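Local coordinates for protein manganese-dependent ADP-ribose/CDP-alcohol diphosphatase (Danio rerio, PDB 2NXF) that probably hydrolyses ADP-ribose and CDP-alcohols such as CDP-choline, using a dinuclear metal centre of the calcineurin-like phosphoesterase kind, at residues 148-152 / 153-157; 234-238 / 239-243; 247-250 / 251-254. All blocks are in the same frame, centred on the assembly; numbering follows the deposited sequence. Where two conformers were deposited one is given.

Interaction 1: residues 148-152 / 153-157; sequences DAYDL and SVIGR
Ser153 reaches back to Tyr150 just past a type I beta turn, Asp148 to Asp151, which also holds an Asx turn from Asp148 OD1 to Tyr150 N. Ser153 OG donates to Tyr150 O at 2.8 Å and, opening an ST motif, accepts from Gly156 N, with Ser153 OG and Gly156 N 2.9 Å apart. A chi1 of 68° sets this hydroxyl between its own N and carbonyl carbon, where it can serve both partners. Ser153 CB meanwhile rests at the edge of the Tyr150 ring. Ile155 comes to the same ring obliquely, its CD1 3.8 Å from Tyr150 CE1. That ring packs on to the zinc ligands Asn96 and His265, and its OH bonds Phe197 O. At Gly156 a beta carbon would run into Ser153 OG. Arg157, bent at chi2, grips Asp151 side-on: NH2 meets OD1 of Asp151 at 2.9 Å, above the carboxylate plane, in a salt bridge. Lys163, Ser202 and Gln205 share that carboxylate. A leucine in place of Arg157 would probably leave Asp151 O without its donor and take from Asp151 and Asp130 one of their salt-bridge partners. Arg157 NE points almost straight (171°) at a lone pair of Asp151 O, 2.8 Å away.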
# COMPACT_ATOMS: atom_id res chain seq x y z
N ASP A 148 6.85 -2.27 4.53
CA ASP A 148 7.29 -3.10 3.43
C ASP A 148 6.60 -4.48 3.59
O ASP A 148 7.10 -5.38 4.29
CB ASP A 148 8.82 -3.25 3.52
CG ASP A 148 9.44 -4.05 2.37
OD1 ASP A 148 8.71 -4.60 1.51
OD2 ASP A 148 10.68 -4.10 2.36
N ALA A 149 5.45 -4.64 2.92
CA ALA A 149 4.65 -5.85 3.08
C ALA A 149 5.22 -7.05 2.30
O ALA A 149 4.65 -8.15 2.39
CB ALA A 149 3.20 -5.58 2.65
N TYR A 150 6.30 -6.83 1.55
CA TYR A 150 7.02 -7.90 0.82
C TYR A 150 8.42 -8.15 1.38
O TYR A 150 9.26 -8.76 0.73
CB TYR A 150 7.03 -7.63 -0.70
CG TYR A 150 5.62 -7.68 -1.22
CD1 TYR A 150 5.07 -8.88 -1.71
CD2 TYR A 150 4.78 -6.55 -1.13
CE1 TYR A 150 3.75 -8.94 -2.14
CE2 TYR A 150 3.46 -6.61 -1.56
CZ TYR A 150 2.95 -7.80 -2.04
OH TYR A 150 1.64 -7.89 -2.48
N ASP A 151 8.63 -7.69 2.61
CA ASP A 151 9.85 -7.96 3.36
C ASP A 151 10.05 -9.48 3.42
O ASP A 151 11.12 -10.00 3.06
CB ASP A 151 9.62 -7.33 4.75
CG ASP A 151 10.76 -7.55 5.71
OD1 ASP A 151 11.82 -8.12 5.37
OD2 ASP A 151 10.54 -7.13 6.87
N LEU A 152 9.02 -10.20 3.86
CA LEU A 152 9.00 -11.64 3.66
C LEU A 152 8.17 -11.88 2.41
O LEU A 152 6.98 -11.60 2.39
CB LEU A 152 8.38 -12.34 4.87
CG LEU A 152 9.09 -12.13 6.21
CD1 LEU A 152 8.38 -12.97 7.26
CD2 LEU A 152 10.57 -12.51 6.13
N SER A 153 8.80 -12.37 1.35
CA SER A 153 8.10 -12.70 0.11
C SER A 153 9.01 -13.54 -0.75
O SER A 153 10.23 -13.59 -0.51
CB SER A 153 7.70 -11.43 -0.65
OG SER A 153 8.85 -10.74 -1.16
N VAL A 154 8.43 -14.22 -1.73
CA VAL A 154 9.27 -14.89 -2.71
C VAL A 154 9.49 -14.00 -3.94
O VAL A 154 10.44 -14.20 -4.68
CB VAL A 154 8.74 -16.28 -3.11
CG1 VAL A 154 8.82 -17.23 -1.92
CG2 VAL A 154 7.32 -16.20 -3.65
N ILE A 155 8.60 -13.01 -4.13
CA ILE A 155 8.68 -12.17 -5.33
C ILE A 155 9.58 -10.95 -5.13
O ILE A 155 10.05 -10.36 -6.13
CB ILE A 155 7.28 -11.73 -5.82
CG1 ILE A 155 6.57 -10.85 -4.76
CG2 ILE A 155 6.45 -12.92 -6.27
CD1 ILE A 155 5.36 -10.15 -5.31
N GLY A 156 9.83 -10.59 -3.87
CA GLY A 156 10.63 -9.41 -3.53
C GLY A 156 11.95 -9.69 -2.82
O GLY A 156 12.55 -8.79 -2.21
N ARG A 157 12.39 -10.94 -2.87
CA ARG A 157 13.69 -11.33 -2.30
C ARG A 157 14.43 -12.23 -3.30
O ARG A 157 13.79 -12.89 -4.12
CB ARG A 157 13.47 -12.05 -0.97
CG ARG A 157 12.91 -11.18 0.17
CD ARG A 157 13.90 -10.07 0.57
NE ARG A 157 13.37 -9.20 1.62
CZ ARG A 157 13.96 -8.08 2.03
NH1 ARG A 157 15.08 -7.64 1.44
NH2 ARG A 157 13.40 -7.37 3.02

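Interaction 2: residues 234-238 / 239-243; sequences CAADP and ICLAW
Asp237 meets Ile239 at the start of a short 3-10 turn, Pro238 to Cys240, in the loop that runs from strand 222-227 to helix 245-253, and hydrogen bonds carry most of it. Two are backbone bonds that each skip two residues. Cys240 N donates to Asp237 O at 2.9 Å, and one step on Leu241 N donates to Pro238 O, longer at 3.3 Å but very straight (172°). Two successive bonds from a residue to the third one before it are the pattern of a 3-10 turn.

The third bond comes from a side chain. Asp237 OD1 accepts from Ile239 N at 3.0 Å, on the anti side of the carboxylate and somewhat out of its plane, which makes an Asx turn. The carboxylate gets there because CG lies opposite the backbone N (chi1 -171°), swinging it forward beside the carbonyl toward the next peptides. Pro238 has no N-H to offer, so the first amide within the turn that can donate is that of Ile239. Ile239 CG2 makes a close van der Waals contact with the same oxygen, 3.2 Å from Asp237 OD1, and the two side chains cross at a slant.

Apolar packing is lighter. Leu241 folds back over the turn: its CD1 lies 3.8 Å from Pro238 CA, and its CD2 is a looser 4.5 Å from Ala236 CB.

Asp266 OD2 accepts from Asp237 N, and Cys234, upstream, is tied by a disulfide to Cys272. Cys240 packs on Asp266, and its side chain comes within about 4 Å of that of His265, a ligand of one zinc. The turn thus lies in the second shell, behind His265, of the dinuclear metal site that marks calcineurin-like phosphoesterases.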
# COMPACT_ATOMS: atom_id res chain seq x y z
N CYS A 234 -11.70 -7.58 8.41
CA CYS A 234 -12.93 -6.79 8.17
C CYS A 234 -12.77 -5.77 7.06
O CYS A 234 -13.76 -5.23 6.56
CB CYS A 234 -13.44 -6.07 9.44
SG CYS A 234 -12.23 -5.09 10.39
N ALA A 235 -11.52 -5.50 6.68
CA ALA A 235 -11.21 -4.41 5.75
C ALA A 235 -10.80 -4.86 4.35
O ALA A 235 -10.52 -4.02 3.50
CB ALA A 235 -10.13 -3.49 6.35
N ALA A 236 -10.76 -6.17 4.11
CA ALA A 236 -10.31 -6.66 2.80
C ALA A 236 -10.72 -8.11 2.64
O ALA A 236 -10.96 -8.81 3.62
CB ALA A 236 -8.81 -6.55 2.67
N ASP A 237 -10.75 -8.57 1.39
CA ASP A 237 -10.97 -9.98 1.11
C ASP A 237 -9.80 -10.79 1.70
O ASP A 237 -8.65 -10.34 1.64
CB ASP A 237 -11.08 -10.22 -0.39
CG ASP A 237 -11.52 -11.63 -0.73
OD1 ASP A 237 -10.67 -12.55 -0.76
OD2 ASP A 237 -12.74 -11.86 -0.93
N PRO A 238 -10.08 -11.98 2.28
CA PRO A 238 -9.01 -12.80 2.88
C PRO A 238 -7.84 -13.07 1.92
O PRO A 238 -6.70 -13.15 2.36
CB PRO A 238 -9.70 -14.11 3.22
CG PRO A 238 -11.12 -13.81 3.29
CD PRO A 238 -11.40 -12.61 2.43
N ILE A 239 -8.11 -13.19 0.62
CA ILE A 239 -7.02 -13.48 -0.32
C ILE A 239 -6.02 -12.35 -0.42
O ILE A 239 -4.93 -12.54 -0.96
CB ILE A 239 -7.52 -13.89 -1.73
CG1 ILE A 239 -6.42 -14.71 -2.45
CG2 ILE A 239 -7.97 -12.66 -2.53
CD1 ILE A 239 -6.90 -15.46 -3.71
N CYS A 240 -6.40 -11.16 0.07
CA CYS A 240 -5.54 -9.98 -0.05
C CYS A 240 -4.73 -9.66 1.21
O CYS A 240 -3.98 -8.69 1.23
CB CYS A 240 -6.38 -8.76 -0.43
SG CYS A 240 -7.05 -8.92 -2.07
N LEU A 241 -4.89 -10.44 2.27
CA LEU A 241 -4.25 -10.09 3.56
C LEU A 241 -2.77 -10.46 3.58
O LEU A 241 -2.37 -11.48 2.96
CB LEU A 241 -4.93 -10.86 4.71
CG LEU A 241 -6.40 -10.51 4.96
CD1 LEU A 241 -7.06 -11.55 5.87
CD2 LEU A 241 -6.49 -9.09 5.55
N ALA A 242 -1.98 -9.69 4.32
CA ALA A 242 -0.59 -10.07 4.62
C ALA A 242 -0.49 -11.45 5.24
O ALA A 242 -1.36 -11.87 6.02
CB ALA A 242 0.08 -9.07 5.54
N TRP A 243 0.58 -12.16 4.91
CA TRP A 243 0.79 -13.50 5.47
C TRP A 243 0.67 -13.56 7.00
O TRP A 243 -0.01 -14.45 7.55
CB TRP A 243 2.16 -14.05 5.06
CG TRP A 243 2.31 -14.38 3.60
CD1 TRP A 243 1.34 -14.47 2.64
CD2 TRP A 243 3.54 -14.70 2.95
NE1 TRP A 243 1.90 -14.81 1.42
CE2 TRP A 243 3.26 -14.93 1.58
CE3 TRP A 243 4.87 -14.79 3.39
CZ2 TRP A 243 4.26 -15.29 0.65
CZ3 TRP A 243 5.87 -15.12 2.47
CH2 TRP A 243 5.55 -15.37 1.11

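Interaction 3: residues 247-250 / 251-254; sequences AVLS and VLRS
Val248 and Leu252, one helical turn apart, lie side by side and point the same way, with Val248 CG1 4.2 Å from Leu252 CG. Leu252 CG also sits 3.3 Å from Val248 O, close against the carbonyl that its own amide uses. Leu249 meets Arg253 differently. The arginine chain, extended from CG to NE, runs back along the helix and lays one face of its guanidinium over Leu249 CB, which lies 3.8 Å from Arg253 NH1 and is offset toward the rim of the flat group. Leu249 CD2 also loosely approaches Leu252 CD1.

The backbone sets these spacings. Leu252 N bonds Val248 O and Arg253 N bonds Leu249 O, each at 2.9 Å. The bond from Val251 N to Ala247 O is weak at 3.3 Å. Ser254 N bonds Val251 O at 3.0 Å.

Further out, Arg253 NH1 donates to a water 2.9 Å away, which lies at the guanidinium edge and in its plane. The same water is hydrogen-bonded to Ser250 OG at 3.2 Å and so bridges the two side chains; that hydroxyl also bonds Glu246 O. Salt bridges from Arg253 NH2 to Asp274 and from NH1 to Glu246 help fix the rotation of the group above Leu249.

Helix 245-253 is the helix of the beta-alpha-beta crossover between strands 222-227 and 258-263. Val248 and Leu252 pack on Phe261 of strand 258-263, Leu249 and Leu252 on His280 of strand 279-282, and Val251 turns to Asp210 and Leu213 of helix 203-219.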
# COMPACT_ATOMS: atom_id res chain seq x y z
N ALA A 247 -0.04 -10.86 13.36
CA ALA A 247 1.14 -10.34 14.07
C ALA A 247 1.14 -8.81 14.03
O ALA A 247 1.48 -8.16 15.02
CB ALA A 247 2.43 -10.89 13.45
N VAL A 248 0.70 -8.25 12.90
CA VAL A 248 0.58 -6.79 12.77
C VAL A 248 -0.53 -6.27 13.67
O VAL A 248 -0.33 -5.29 14.40
CB VAL A 248 0.33 -6.35 11.32
CG1 VAL A 248 0.34 -4.81 11.23
CG2 VAL A 248 1.43 -6.89 10.41
N LEU A 249 -1.69 -6.92 13.63
CA LEU A 249 -2.82 -6.51 14.48
C LEU A 249 -2.43 -6.51 15.94
O LEU A 249 -2.80 -5.61 16.69
CB LEU A 249 -4.05 -7.39 14.26
CG LEU A 249 -4.66 -7.28 12.86
CD1 LEU A 249 -5.74 -8.34 12.68
CD2 LEU A 249 -5.21 -5.87 12.62
N SER A 250 -1.68 -7.52 16.37
CA SER A 250 -1.25 -7.61 17.76
C SER A 250 -0.43 -6.39 18.18
O SER A 250 -0.59 -5.88 19.29
CB SER A 250 -0.45 -8.89 17.99
OG SER A 250 -1.31 -10.01 17.99
N VAL A 251 0.46 -5.94 17.28
CA VAL A 251 1.25 -4.73 17.52
C VAL A 251 0.34 -3.49 17.57
O VAL A 251 0.39 -2.73 18.55
CB VAL A 251 2.37 -4.54 16.46
CG1 VAL A 251 3.05 -3.16 16.61
CG2 VAL A 251 3.40 -5.66 16.58
N LEU A 252 -0.53 -3.33 16.58
CA LEU A 252 -1.39 -2.14 16.52
C LEU A 252 -2.27 -2.00 17.75
O LEU A 252 -2.45 -0.90 18.27
CB LEU A 252 -2.27 -2.17 15.27
CG LEU A 252 -1.55 -2.28 13.93
CD1 LEU A 252 -2.59 -2.30 12.80
CD2 LEU A 252 -0.51 -1.15 13.75
N ARG A 253 -2.82 -3.13 18.20
CA ARG A 253 -3.75 -3.15 19.34
C ARG A 253 -3.10 -2.78 20.67
O ARG A 253 -3.79 -2.44 21.64
CB ARG A 253 -4.45 -4.50 19.43
CG ARG A 253 -5.41 -4.73 18.26
CD ARG A 253 -5.92 -6.16 18.21
NE ARG A 253 -6.96 -6.30 17.18
CZ ARG A 253 -7.25 -7.45 16.56
NH1 ARG A 253 -6.57 -8.55 16.85
NH2 ARG A 253 -8.22 -7.48 15.66
N SER A 254 -1.76 -2.84 20.70
CA SER A 254 -0.95 -2.48 21.87
C SER A 254 -0.72 -0.98 22.02
O SER A 254 -0.17 -0.54 23.03
CB SER A 254 0.42 -3.16 21.74
OG SER A 254 0.27 -4.56 21.93
O HOH W 1 -4.35 -9.21 18.53

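In the fold
All three are short-range contacts in the half of the protein built on the mixed sheet that includes strands 142-146, 222-227 and 258-263. Interaction 1 is the most buried and the most ionic, a loop whose aspartates and arginine form salt bridges inside the protein close to the zinc ligands. Interaction 2, partly buried, relies on main-chain bonds and one carboxylate, with its cysteine beside a zinc ligand. Interaction 3 is regular helix with an apolar inner side and a charged, watered outer one. Interactions 2 and 3 adjoin in sequence, both on the connection from 222-227 to 258-263. Interactions 1 and 2 touch through Trp243, whose ring packs against Leu152 and Ser153; interactions 1 and 3 do not meet.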